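Local atomic coordinates of putative glucarate dehydratase (Pseudomonas fluorescens, PDB entry 4IT1), a protein that probably catalyses the magnesium-dependent dehydration of D-glucarate to 5-dehydro-4-deoxy-D-glucarate, as a member of the mandelate racemase/muconate lactonizing enzyme family. Residues L250-S253 / I254-A257; H223-A226 / C227-L231; S113-G116 / A117-A120; V429-M432 / Q433-P437; Q194-V197 / A198-A201. One frame throughout, in Å; residues are numbered along the deposited sequence.

Contact 1: L250-S253 / I254-A257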
loop_
_atom_site.group_PDB
_atom_site.type_symbol
_atom_site.label_atom_id
_atom_site.label_comp_id
_atom_site.label_asym_id
_atom_site.label_seq_id
_atom_site.Cartn_x
_atom_site.Cartn_y
_atom_site.Cartn_z
ATOM N N LEU A 250 13.786 16.680 -27.189
ATOM C CA LEU A 250 12.587 16.145 -27.801
ATOM C C LEU A 250 12.814 15.776 -29.285
ATOM O O LEU A 250 12.468 14.665 -29.703
ATOM C CB LEU A 250 11.451 17.155 -27.637
ATOM C CG LEU A 250 10.048 16.847 -28.143
ATOM C CD1 LEU A 250 9.484 15.592 -27.490
ATOM C CD2 LEU A 250 9.172 18.064 -27.886
ATOM N N GLU A 251 13.412 16.694 -30.052
ATOM C CA GLU A 251 13.638 16.501 -31.497
ATOM C C GLU A 251 14.579 15.335 -31.800
ATOM O O GLU A 251 14.362 14.589 -32.759
ATOM C CB GLU A 251 14.163 17.782 -32.164
ATOM C CG GLU A 251 13.198 18.971 -32.173
ATOM C CD GLU A 251 11.896 18.719 -32.927
ATOM O OE1 GLU A 251 10.842 19.209 -32.463
ATOM O OE2 GLU A 251 11.914 18.041 -33.980
ATOM N N THR A 252 15.616 15.197 -30.976
ATOM C CA THR A 252 16.561 14.091 -31.055
ATOM C C THR A 252 15.871 12.775 -30.736
ATOM O O THR A 252 15.994 11.805 -31.487
ATOM C CB THR A 252 17.743 14.305 -30.087
ATOM O OG1 THR A 252 18.519 15.420 -30.536
ATOM C CG2 THR A 252 18.644 13.075 -30.020
ATOM N N SER A 253 15.149 12.755 -29.620
ATOM C CA SER A 253 14.370 11.595 -29.199
ATOM C C SER A 253 13.466 11.115 -30.331
ATOM O O SER A 253 13.359 9.915 -30.595
ATOM C CB SER A 253 13.529 11.940 -27.961
ATOM O OG SER A 253 14.313 11.960 -26.777
ATOM N N ILE A 254 12.824 12.067 -30.999
ATOM C CA ILE A 254 11.959 11.763 -32.123
ATOM C C ILE A 254 12.741 11.181 -33.306
ATOM O O ILE A 254 12.317 10.172 -33.871
ATOM C CB ILE A 254 11.111 12.986 -32.523
ATOM C CG1 ILE A 254 10.029 13.213 -31.461
ATOM C CG2 ILE A 254 10.482 12.799 -33.905
ATOM C CD1 ILE A 254 9.386 14.583 -31.513
ATOM N N ARG A 255 13.876 11.798 -33.655
ATOM C CA ARG A 255 14.714 11.327 -34.768
ATOM C C ARG A 255 15.253 9.923 -34.521
ATOM O O ARG A 255 15.341 9.115 -35.451
ATOM C CB ARG A 255 15.873 12.287 -35.064
ATOM C CG ARG A 255 15.457 13.600 -35.711
ATOM C CD ARG A 255 16.629 14.325 -36.371
ATOM N NE ARG A 255 17.672 14.719 -35.420
ATOM C CZ ARG A 255 18.851 14.109 -35.289
ATOM N NH1 ARG A 255 19.160 13.064 -36.049
ATOM N NH2 ARG A 255 19.727 14.546 -34.391
ATOM N N MET A 256 15.599 9.638 -33.267
ATOM C CA MET A 256 16.087 8.319 -32.884
ATOM C C MET A 256 14.991 7.257 -32.957
ATOM O O MET A 256 15.217 6.158 -33.478
ATOM C CB MET A 256 16.726 8.353 -31.495
ATOM C CG MET A 256 17.972 9.232 -31.385
ATOM S SD MET A 256 19.316 8.891 -32.550
ATOM C CE MET A 256 18.994 10.090 -33.845
ATOM N N ALA A 257 13.807 7.596 -32.447
ATOM C CA ALA A 257 12.622 6.744 -32.562
ATOM C C ALA A 257 12.383 6.299 -34.008
ATOM O O ALA A 257 12.043 5.145 -34.254
ATOM C CB ALA A 257 11.397 7.469 -32.034
#

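Contact 2: H223-A226 / C227-L231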
loop_
_atom_site.group_PDB
_atom_site.type_symbol
_atom_site.label_atom_id
_atom_site.label_comp_id
_atom_site.label_asym_id
_atom_site.label_seq_id
_atom_site.Cartn_x
_atom_site.Cartn_y
_atom_site.Cartn_z
ATOM N N HIS A 223 25.309 6.798 -33.153
ATOM C CA HIS A 223 26.238 5.712 -32.871
ATOM C C HIS A 223 25.605 4.720 -31.917
ATOM O O HIS A 223 25.760 3.508 -32.082
ATOM C CB HIS A 223 27.577 6.224 -32.318
ATOM C CG HIS A 223 28.528 5.131 -31.932
ATOM N ND1 HIS A 223 29.332 4.482 -32.847
ATOM C CD2 HIS A 223 28.790 4.559 -30.731
ATOM C CE1 HIS A 223 30.048 3.561 -32.227
ATOM N NE2 HIS A 223 29.740 3.588 -30.942
ATOM N N GLU A 224 24.879 5.227 -30.928
ATOM C CA GLU A 224 24.247 4.358 -29.942
ATOM C C GLU A 224 23.108 3.543 -30.567
ATOM O O GLU A 224 22.908 2.389 -30.200
ATOM C CB GLU A 224 23.773 5.153 -28.719
ATOM C CG GLU A 224 24.907 5.736 -27.880
ATOM C CD GLU A 224 24.431 6.470 -26.629
ATOM O OE1 GLU A 224 23.394 7.172 -26.682
ATOM O OE2 GLU A 224 25.099 6.349 -25.584
ATOM N N VAL A 225 22.380 4.147 -31.510
ATOM C CA VAL A 225 21.331 3.461 -32.273
ATOM C C VAL A 225 21.921 2.254 -33.012
ATOM O O VAL A 225 21.390 1.146 -32.911
ATOM C CB VAL A 225 20.613 4.419 -33.261
ATOM C CG1 VAL A 225 19.810 3.653 -34.314
ATOM C CG2 VAL A 225 19.700 5.366 -32.502
ATOM N N ALA A 226 23.025 2.478 -33.727
ATOM C CA ALA A 226 23.760 1.411 -34.417
ATOM C C ALA A 226 24.194 0.271 -33.481
ATOM O O ALA A 226 24.206 -0.897 -33.883
ATOM C CB ALA A 226 24.958 1.984 -35.157
ATOM N N CYS A 227 24.529 0.609 -32.236
ATOM C CA CYS A 227 24.886 -0.404 -31.239
ATOM C C CYS A 227 23.682 -1.243 -30.815
ATOM O O CYS A 227 23.829 -2.418 -30.463
ATOM C CB CYS A 227 25.555 0.229 -30.019
ATOM S SG CYS A 227 27.132 1.038 -30.398
ATOM N N ILE A 228 22.497 -0.643 -30.849
ATOM C CA ILE A 228 21.270 -1.388 -30.569
ATOM C C ILE A 228 20.952 -2.353 -31.712
ATOM O O ILE A 228 20.639 -3.517 -31.465
ATOM C CB ILE A 228 20.081 -0.452 -30.280
ATOM C CG1 ILE A 228 20.203 0.115 -28.869
ATOM C CG2 ILE A 228 18.752 -1.186 -30.411
ATOM C CD1 ILE A 228 19.621 1.503 -28.752
ATOM N N LYS A 229 21.043 -1.865 -32.948
ATOM C CA LYS A 229 20.876 -2.698 -34.144
ATOM C C LYS A 229 21.751 -3.949 -34.053
ATOM O O LYS A 229 21.259 -5.076 -34.201
ATOM C CB LYS A 229 21.234 -1.921 -35.417
ATOM C CG LYS A 229 20.466 -0.627 -35.639
ATOM C CD LYS A 229 19.117 -0.857 -36.292
ATOM C CE LYS A 229 18.450 0.467 -36.611
ATOM N NZ LYS A 229 16.979 0.296 -36.745
ATOM N N ALA A 230 23.041 -3.738 -33.793
ATOM C CA ALA A 230 24.007 -4.825 -33.680
ATOM C C ALA A 230 23.633 -5.813 -32.567
ATOM O O ALA A 230 23.804 -7.024 -32.727
ATOM C CB ALA A 230 25.407 -4.268 -33.470
ATOM N N LEU A 231 23.113 -5.296 -31.455
ATOM C CA LEU A 231 22.611 -6.138 -30.367
ATOM C C LEU A 231 21.362 -6.943 -30.752
ATOM O O LEU A 231 21.199 -8.084 -30.312
ATOM C CB LEU A 231 22.309 -5.299 -29.124
ATOM C CG LEU A 231 23.467 -4.927 -28.201
ATOM C CD1 LEU A 231 23.056 -3.776 -27.295
ATOM C CD2 LEU A 231 23.906 -6.127 -27.380
#

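Contact 3: S113-G116 / A117-A120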
loop_
_atom_site.group_PDB
_atom_site.type_symbol
_atom_site.label_atom_id
_atom_site.label_comp_id
_atom_site.label_asym_id
_atom_site.label_seq_id
_atom_site.Cartn_x
_atom_site.Cartn_y
_atom_site.Cartn_z
ATOM N N SER A 113 23.407 20.445 0.454
ATOM C CA SER A 113 23.675 20.019 -0.920
ATOM C C SER A 113 23.066 21.017 -1.896
ATOM O O SER A 113 21.961 21.517 -1.681
ATOM C CB SER A 113 23.142 18.605 -1.201
ATOM O OG SER A 113 21.726 18.553 -1.145
ATOM N N LEU A 114 23.805 21.318 -2.958
ATOM C CA LEU A 114 23.302 22.169 -4.016
ATOM C C LEU A 114 22.458 21.341 -4.986
ATOM O O LEU A 114 22.838 20.226 -5.368
ATOM C CB LEU A 114 24.454 22.872 -4.737
ATOM C CG LEU A 114 25.317 23.850 -3.924
ATOM C CD1 LEU A 114 26.351 24.508 -4.827
ATOM C CD2 LEU A 114 24.469 24.914 -3.241
ATOM N N ALA A 115 21.324 21.907 -5.385
ATOM C CA ALA A 115 20.311 21.194 -6.158
ATOM C C ALA A 115 20.768 20.824 -7.571
ATOM O O ALA A 115 20.315 19.830 -8.135
ATOM C CB ALA A 115 19.018 22.000 -6.198
ATOM N N GLY A 116 21.672 21.619 -8.129
ATOM C CA GLY A 116 22.186 21.368 -9.469
ATOM C C GLY A 116 22.998 20.090 -9.547
ATOM O O GLY A 116 23.089 19.478 -10.609
ATOM N N ALA A 117 23.575 19.686 -8.416
ATOM C CA ALA A 117 24.465 18.517 -8.356
ATOM C C ALA A 117 23.786 17.217 -7.889
ATOM O O ALA A 117 24.456 16.200 -7.661
ATOM C CB ALA A 117 25.659 18.828 -7.471
ATOM N N GLU A 118 22.466 17.256 -7.737
ATOM C CA GLU A 118 21.707 16.080 -7.337
ATOM C C GLU A 118 21.319 15.266 -8.576
ATOM O O GLU A 118 20.196 15.367 -9.074
ATOM C CB GLU A 118 20.476 16.497 -6.545
ATOM C CG GLU A 118 20.784 17.162 -5.211
ATOM C CD GLU A 118 19.549 17.754 -4.541
ATOM O OE1 GLU A 118 18.509 17.918 -5.223
ATOM O OE2 GLU A 118 19.621 18.063 -3.330
ATOM N N LEU A 119 22.260 14.452 -9.056
ATOM C CA LEU A 119 22.142 13.810 -10.363
ATOM C C LEU A 119 21.992 12.288 -10.310
ATOM O O LEU A 119 21.548 11.668 -11.283
ATOM C CB LEU A 119 23.344 14.187 -11.232
ATOM C CG LEU A 119 23.492 15.686 -11.527
ATOM C CD1 LEU A 119 24.916 16.022 -11.938
ATOM C CD2 LEU A 119 22.500 16.125 -12.597
ATOM N N ALA A 120 22.367 11.696 -9.180
ATOM C CA ALA A 120 22.334 10.249 -9.012
ATOM C C ALA A 120 21.034 9.805 -8.331
ATOM O O ALA A 120 20.436 10.579 -7.581
ATOM C CB ALA A 120 23.551 9.788 -8.214
HETATM O O HOH W 1 17.104 18.588 -7.514
#

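Contact 4: V429-M432 / Q433-P437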
loop_
_atom_site.group_PDB
_atom_site.type_symbol
_atom_site.label_atom_id
_atom_site.label_comp_id
_atom_site.label_asym_id
_atom_site.label_seq_id
_atom_site.Cartn_x
_atom_site.Cartn_y
_atom_site.Cartn_z
ATOM N N VAL A 429 30.877 14.039 -12.613
ATOM C CA VAL A 429 31.159 15.260 -13.364
ATOM C C VAL A 429 32.603 15.712 -13.138
ATOM O O VAL A 429 33.337 15.922 -14.105
ATOM C CB VAL A 429 30.179 16.413 -13.031
ATOM C CG1 VAL A 429 30.413 17.591 -13.966
ATOM C CG2 VAL A 429 28.734 15.949 -13.123
ATOM N N ARG A 430 33.006 15.864 -11.872
ATOM C CA ARG A 430 34.414 16.144 -11.573
ATOM C C ARG A 430 35.309 15.082 -12.205
ATOM O O ARG A 430 36.308 15.400 -12.860
ATOM C CB ARG A 430 34.671 16.215 -10.068
ATOM C CG ARG A 430 36.034 16.817 -9.738
ATOM C CD ARG A 430 36.118 17.392 -8.325
ATOM N NE ARG A 430 35.150 18.468 -8.050
ATOM C CZ ARG A 430 35.093 19.638 -8.691
ATOM N NH1 ARG A 430 34.178 20.531 -8.350
ATOM N NH2 ARG A 430 35.927 19.914 -9.690
ATOM N N GLN A 431 34.922 13.819 -12.032
ATOM C CA GLN A 431 35.711 12.710 -12.543
ATOM C C GLN A 431 35.921 12.825 -14.042
ATOM O O GLN A 431 37.041 12.657 -14.514
ATOM C CB GLN A 431 35.079 11.365 -12.163
ATOM C CG GLN A 431 35.942 10.144 -12.470
ATOM C CD GLN A 431 37.279 10.142 -11.737
ATOM O OE1 GLN A 431 37.395 10.610 -10.599
ATOM N NE2 GLN A 431 38.298 9.602 -12.391
ATOM N N MET A 432 34.864 13.142 -14.793
ATOM C CA MET A 432 35.020 13.318 -16.243
ATOM C C MET A 432 35.964 14.474 -16.581
ATOM O O MET A 432 36.594 14.466 -17.649
ATOM C CB MET A 432 33.665 13.481 -16.953
ATOM C CG MET A 432 33.736 13.588 -18.477
ATOM S SD MET A 432 34.555 12.233 -19.378
ATOM C CE MET A 432 33.222 11.060 -19.484
ATOM N N GLN A 433 36.071 15.453 -15.674
ATOM C CA GLN A 433 36.892 16.643 -15.927
ATOM C C GLN A 433 38.389 16.310 -16.000
ATOM O O GLN A 433 39.175 17.082 -16.544
ATOM C CB GLN A 433 36.588 17.767 -14.915
ATOM C CG GLN A 433 35.363 18.595 -15.306
ATOM C CD GLN A 433 34.822 19.508 -14.212
ATOM O OE1 GLN A 433 35.338 19.566 -13.096
ATOM N NE2 GLN A 433 33.749 20.223 -14.537
ATOM N N ARG A 434 38.765 15.140 -15.487
ATOM C CA ARG A 434 40.152 14.677 -15.559
ATOM C C ARG A 434 40.542 14.188 -16.954
ATOM O O ARG A 434 41.726 14.140 -17.290
ATOM C CB ARG A 434 40.425 13.619 -14.498
ATOM C CG ARG A 434 40.251 14.118 -13.070
ATOM C CD ARG A 434 39.769 12.993 -12.181
ATOM N NE ARG A 434 40.433 12.979 -10.880
ATOM C CZ ARG A 434 41.496 12.231 -10.579
ATOM N NH1 ARG A 434 42.038 11.424 -11.486
ATOM N NH2 ARG A 434 42.024 12.293 -9.363
ATOM N N TYR A 435 39.548 13.853 -17.772
ATOM C CA TYR A 435 39.796 13.415 -19.152
ATOM C C TYR A 435 39.543 14.560 -20.117
ATOM O O TYR A 435 40.266 14.733 -21.101
ATOM C CB TYR A 435 38.882 12.242 -19.542
ATOM C CG TYR A 435 38.936 11.033 -18.631
ATOM C CD1 TYR A 435 38.264 11.023 -17.405
ATOM C CD2 TYR A 435 39.634 9.881 -19.011
ATOM C CE1 TYR A 435 38.303 9.914 -16.574
ATOM C CE2 TYR A 435 39.681 8.766 -18.184
ATOM C CZ TYR A 435 39.013 8.785 -16.973
ATOM O OH TYR A 435 39.052 7.675 -16.155
ATOM N N LYS A 436 38.481 15.317 -19.850
ATOM C CA LYS A 436 38.106 16.439 -20.698
ATOM C C LYS A 436 37.980 17.641 -19.772
ATOM O O LYS A 436 36.975 17.781 -19.070
ATOM C CB LYS A 436 36.793 16.159 -21.443
ATOM C CG LYS A 436 36.676 14.758 -22.037
ATOM C CD LYS A 436 35.414 14.579 -22.874
ATOM C CE LYS A 436 35.084 13.100 -23.038
ATOM N NZ LYS A 436 34.227 12.819 -24.224
ATOM N N PRO A 437 39.015 18.502 -19.743
ATOM C CA PRO A 437 39.054 19.596 -18.762
ATOM C C PRO A 437 37.872 20.566 -18.896
ATOM O O PRO A 437 37.394 21.067 -17.884
ATOM C CB PRO A 437 40.396 20.291 -19.046
ATOM C CG PRO A 437 40.734 19.915 -20.455
ATOM C CD PRO A 437 40.177 18.529 -20.654
HETATM O O HOH W 2 37.448 7.347 -14.396
#

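Contact 5: Q194-V197 / A198-A201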
loop_
_atom_site.group_PDB
_atom_site.type_symbol
_atom_site.label_atom_id
_atom_site.label_comp_id
_atom_site.label_asym_id
_atom_site.label_seq_id
_atom_site.Cartn_x
_atom_site.Cartn_y
_atom_site.Cartn_z
ATOM N N GLN A 194 30.763 -3.748 -31.823
ATOM C CA GLN A 194 31.511 -4.984 -31.607
ATOM C C GLN A 194 31.825 -5.238 -30.129
ATOM O O GLN A 194 31.594 -6.334 -29.616
ATOM C CB GLN A 194 32.799 -4.953 -32.428
ATOM C CG GLN A 194 33.531 -6.281 -32.513
ATOM C CD GLN A 194 34.565 -6.299 -33.622
ATOM O OE1 GLN A 194 34.322 -5.807 -34.725
ATOM N NE2 GLN A 194 35.726 -6.877 -33.336
ATOM N N GLN A 195 32.328 -4.213 -29.448
ATOM C CA GLN A 195 32.761 -4.339 -28.054
ATOM C C GLN A 195 31.580 -4.441 -27.092
ATOM O O GLN A 195 31.686 -5.066 -26.031
ATOM C CB GLN A 195 33.649 -3.153 -27.668
ATOM C CG GLN A 195 34.941 -3.049 -28.463
ATOM C CD GLN A 195 35.516 -1.641 -28.495
ATOM O OE1 GLN A 195 34.786 -0.649 -28.532
ATOM N NE2 GLN A 195 36.837 -1.550 -28.500
ATOM N N ILE A 196 30.467 -3.811 -27.467
ATOM C CA ILE A 196 29.229 -3.874 -26.680
ATOM C C ILE A 196 28.556 -5.242 -26.822
ATOM O O ILE A 196 28.191 -5.865 -25.817
ATOM C CB ILE A 196 28.266 -2.694 -27.010
ATOM C CG1 ILE A 196 28.543 -1.501 -26.083
ATOM C CG2 ILE A 196 26.801 -3.092 -26.872
ATOM C CD1 ILE A 196 28.230 -1.748 -24.615
ATOM N N VAL A 197 28.419 -5.704 -28.069
ATOM C CA VAL A 197 27.902 -7.046 -28.367
ATOM C C VAL A 197 28.668 -8.085 -27.546
ATOM O O VAL A 197 28.070 -8.903 -26.842
ATOM C CB VAL A 197 27.972 -7.361 -29.882
ATOM C CG1 VAL A 197 27.836 -8.857 -30.147
ATOM C CG2 VAL A 197 26.895 -6.591 -30.638
ATOM N N ALA A 198 29.995 -8.002 -27.617
ATOM C CA ALA A 198 30.892 -8.845 -26.836
ATOM C C ALA A 198 30.656 -8.720 -25.328
ATOM O O ALA A 198 30.708 -9.717 -24.607
ATOM C CB ALA A 198 32.334 -8.512 -27.177
ATOM N N GLN A 199 30.391 -7.502 -24.855
ATOM C CA GLN A 199 30.165 -7.271 -23.426
ATOM C C GLN A 199 28.876 -7.956 -22.952
ATOM O O GLN A 199 28.831 -8.546 -21.866
ATOM C CB GLN A 199 30.134 -5.767 -23.111
ATOM C CG GLN A 199 30.012 -5.448 -21.624
ATOM C CD GLN A 199 29.625 -4.001 -21.346
ATOM O OE1 GLN A 199 28.563 -3.726 -20.779
ATOM N NE2 GLN A 199 30.488 -3.070 -21.739
ATOM N N ALA A 200 27.834 -7.870 -23.777
ATOM C CA ALA A 200 26.560 -8.539 -23.498
ATOM C C ALA A 200 26.728 -10.056 -23.500
ATOM O O ALA A 200 26.294 -10.739 -22.564
ATOM C CB ALA A 200 25.500 -8.118 -24.507
ATOM N N ALA A 201 27.369 -10.566 -24.552
ATOM C CA ALA A 201 27.676 -11.991 -24.668
ATOM C C ALA A 201 28.297 -12.518 -23.379
ATOM O O ALA A 201 27.845 -13.533 -22.842
ATOM C CB ALA A 201 28.591 -12.250 -25.856
#

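Contact 1: L250-S253 / I254-A257
Ile254 lies alongside Leu250, one helical turn back, both side chains pointing the same way, and Ile254 CD1 comes within 4.1 Å of Leu250 CG. The branch that makes this contact leaves beside the backbone N and opposite the carbonyl carbon (chi1 -72°), which leads CG1 back over the preceding turn to 3.3 Å from Leu250 O. Thr252 and Met256 repeat the pairing on another face, Thr252 CG2 running beside Met256 CG. Under these side chains the backbone makes four i to i+4 hydrogen bonds; that from Met256 N to Thr252 O, at 2.8 Å, is the shortest. The polar ends look outward for partners: Arg255 NH1 forms a salt bridge with Glu222, and Thr252 OG1 is hydrogen-bonded to Ser249 OG and to OXT of Phe446, the last residue of the chain. Helix 274-284 backs Ile254 through Leu280 and Arg283. With an alanine here, Leu250 would probably lose its apolar neighbour and a gap would open toward Leu280. This is the helix of a beta-alpha-beta crossover between strands 240-243 and 266-268, whose last residues, Asp243 and Glu268, bind magnesium in the enolase-type barrel.

Contact 2: H223-A226 / C227-L231
His223 turns its imidazole forward along the helix, CG standing opposite the backbone N (chi1 176°), while Cys227 sends SG back toward it by placing the sulfur beside its own backbone N (chi1 -63°). The two meet obliquely: Cys227 SG is 3.7 Å from His223 NE2 and lies 31° off the ring normal, giving a sulfur-aromatic contact. NE2 also has a weak hydrogen bond to Leu191 O, which ties the ring to the chain leading into helix 193-207. On another face Val225 and Lys229 run side by side, with Val225 CG1 4.2 Å from Lys229 CE; the lysine then carries NZ onward to Leu259 O and to a salt bridge with Asp263. The backbone is mostly regular. Lys229 N makes a nearly straight 3.0 Å bond to Val225 O, whereas Ile228 N reaches Glu224 O at 3.1 Å and adds a weak bond to Val225 O. The carboxylate of Glu224 accepts from Thr218 N and Leu219 N, holding the loop just after strand 212-215, the strand that ends in Lys215, the predicted proton acceptor. Helix 221-234 thus packs Val225 and Ile228 on helix 250-260, Ile228 also on strand 240-243, and Leu231 on helix 193-207.

Contact 3: S113-G116 / A117-A120
Glu118 folds back across Ala115 to grip the hydroxyl of Ser113, and its side chain can be followed atom by atom. CB sits 3.7 Å from Ala115 O. CG, placed opposite the carbonyl carbon (chi1 -65°), comes within 3.7 Å of Leu114 O, and from there the chain runs extended until CD lies 3.9 Å from Ala115 CA. At the tip the two oxygens do different work. OE2 accepts a 3.1 Å hydrogen bond from Ser113 OG through its anti lone pair, the one turned away from OE1, and takes a weak one from Ala125 N. OE1 receives a 2.8 Å bond from a water that also donates weakly to Ala115 O, so the carboxylate is held to the turn on both oxygens. The backbone bonds of the turn are longer: Ala117 N bonds to Leu114 O at 3.2 Å from well above the carbonyl plane, and Glu118 N reaches Ala115 O only weakly, at 3.4 Å. A leucine in place of Glu118 would probably leave Ser113 OG without its carboxylate acceptor and the water with only its weak bond to Ala115 O, untying the side chain from the turn. Glu118 itself is the centre of an inverse gamma turn, so a short 3-10 turn passes straight into a second, tighter reversal; together they shape a surface loop between helices 95-107 and 128-148 of the N-terminal capping domain.

Contact 4: V429-M432 / Q433-P437
Gln433 sits one turn on from Val429 and Arg430, its N making two weak hydrogen bonds, the shorter to Arg430 O at 2.8 Å and the other to Val429 O. Its amide oxygen OE1 passes 3.5 Å from Arg430 NH2 at too poor an angle for a hydrogen bond, the guanidinium and amide planes being 62° apart; the amide's NE2 donates to Trp439 O. Arg434 follows, its N bonded to Gln431 O from above the carbonyl plane. Its CD meets the Gln431 amide 3.7 Å from NE2, and the guanidinium is turned only 25° from that amide plane. Tyr435 presents the edge of its ring to the backbone, CD1 lying 3.5 Å from Gln431 O. Its hydroxyl is hydrogen-bonded to Val178 N. Gln431 NE2 donates to a water at 3.1 Å, but that water's approach to the tyrosine hydroxyl is implausibly short, and a bridge between the two side chains is doubtful. The sulfur of Met432 lies obliquely off the same ring, 5.2 Å from the Tyr435 centroid, a Met-aromatic contact. Met432 CG stands opposite the backbone N (chi1 -177°), and a further bend carries SD alongside Lys436, 3.8 Å from CE. Lys436 N makes a straight 3.0 Å bond to Met432 O, which also accepts from Tyr435 N. Three successive i to i+3 bonds, to Arg430 O, Gln431 O and Met432 O, with the i to i+4 bond of Lys436 closing the series, mark the passage from short helix 428-433 into the C-terminal tail, where Gln431 and Met432 rest on the loop between strands 25-36 and 50-60 of the capping domain.

Contact 5: Q194-V197 / A198-A201
Gln194 O, Gln195 O, Ile196 O and Val197 O accept in turn from the N of Ala198, Gln199, Ala200 and Ala201, a regular run of i to i+4 bonds in which Ala201 N to Val197 O is the straightest, at 2.9 Å and 173°. The bond from Gln199 N to Gln195 O is more bent, its donor standing above the carbonyl plane. This is helix 193-207 of the enolase-type barrel, lying between strands 163-170 and 212-215 in the chain. Ala200 packs on Leu231 of helix 221-234 and on Leu170 of strand 163-170, and Val197 meets Ala230 and Ala234 of the same neighbouring helix. Near the start of the helix Gln195 folds back on what precedes it, OE1 accepting from Leu191 N and NE2 bonding to Glu189. Gln199, buried against Trp187 and Trp374, has CG opposite its backbone N (chi1 -175°) and runs extended from there. That direction lays it beside Ile196, the two pointing the same way, and brings NE2 to Phe171 O, which accepts its hydrogen bond. Against the same amide nitrogen, Gln199 NE2, rests the methyl of Ile196 CD1 at 3.9 Å.

In the fold
Along the chain the order is contact 3, contact 5, contact 2, contact 1, contact 4. Contacts 5, 2 and 1 occupy three successive outer helices of the barrel, 193-207, 221-234 and 250-260. Neighbouring centres are 11 Å apart for contacts 5 and 2 and 15 Å for contacts 2 and 1. Leu231 packs on Ile196 and Ala200, and Val225 on Met256, so the three form one continuous outer layer around strands that carry Lys215 and Asp243. Contacts 3 and 4 lie elsewhere: their centres are 17 Å apart, and Leu119 touches Val429, bringing the capping-domain loop against the C-terminal segment although some 300 residues separate them.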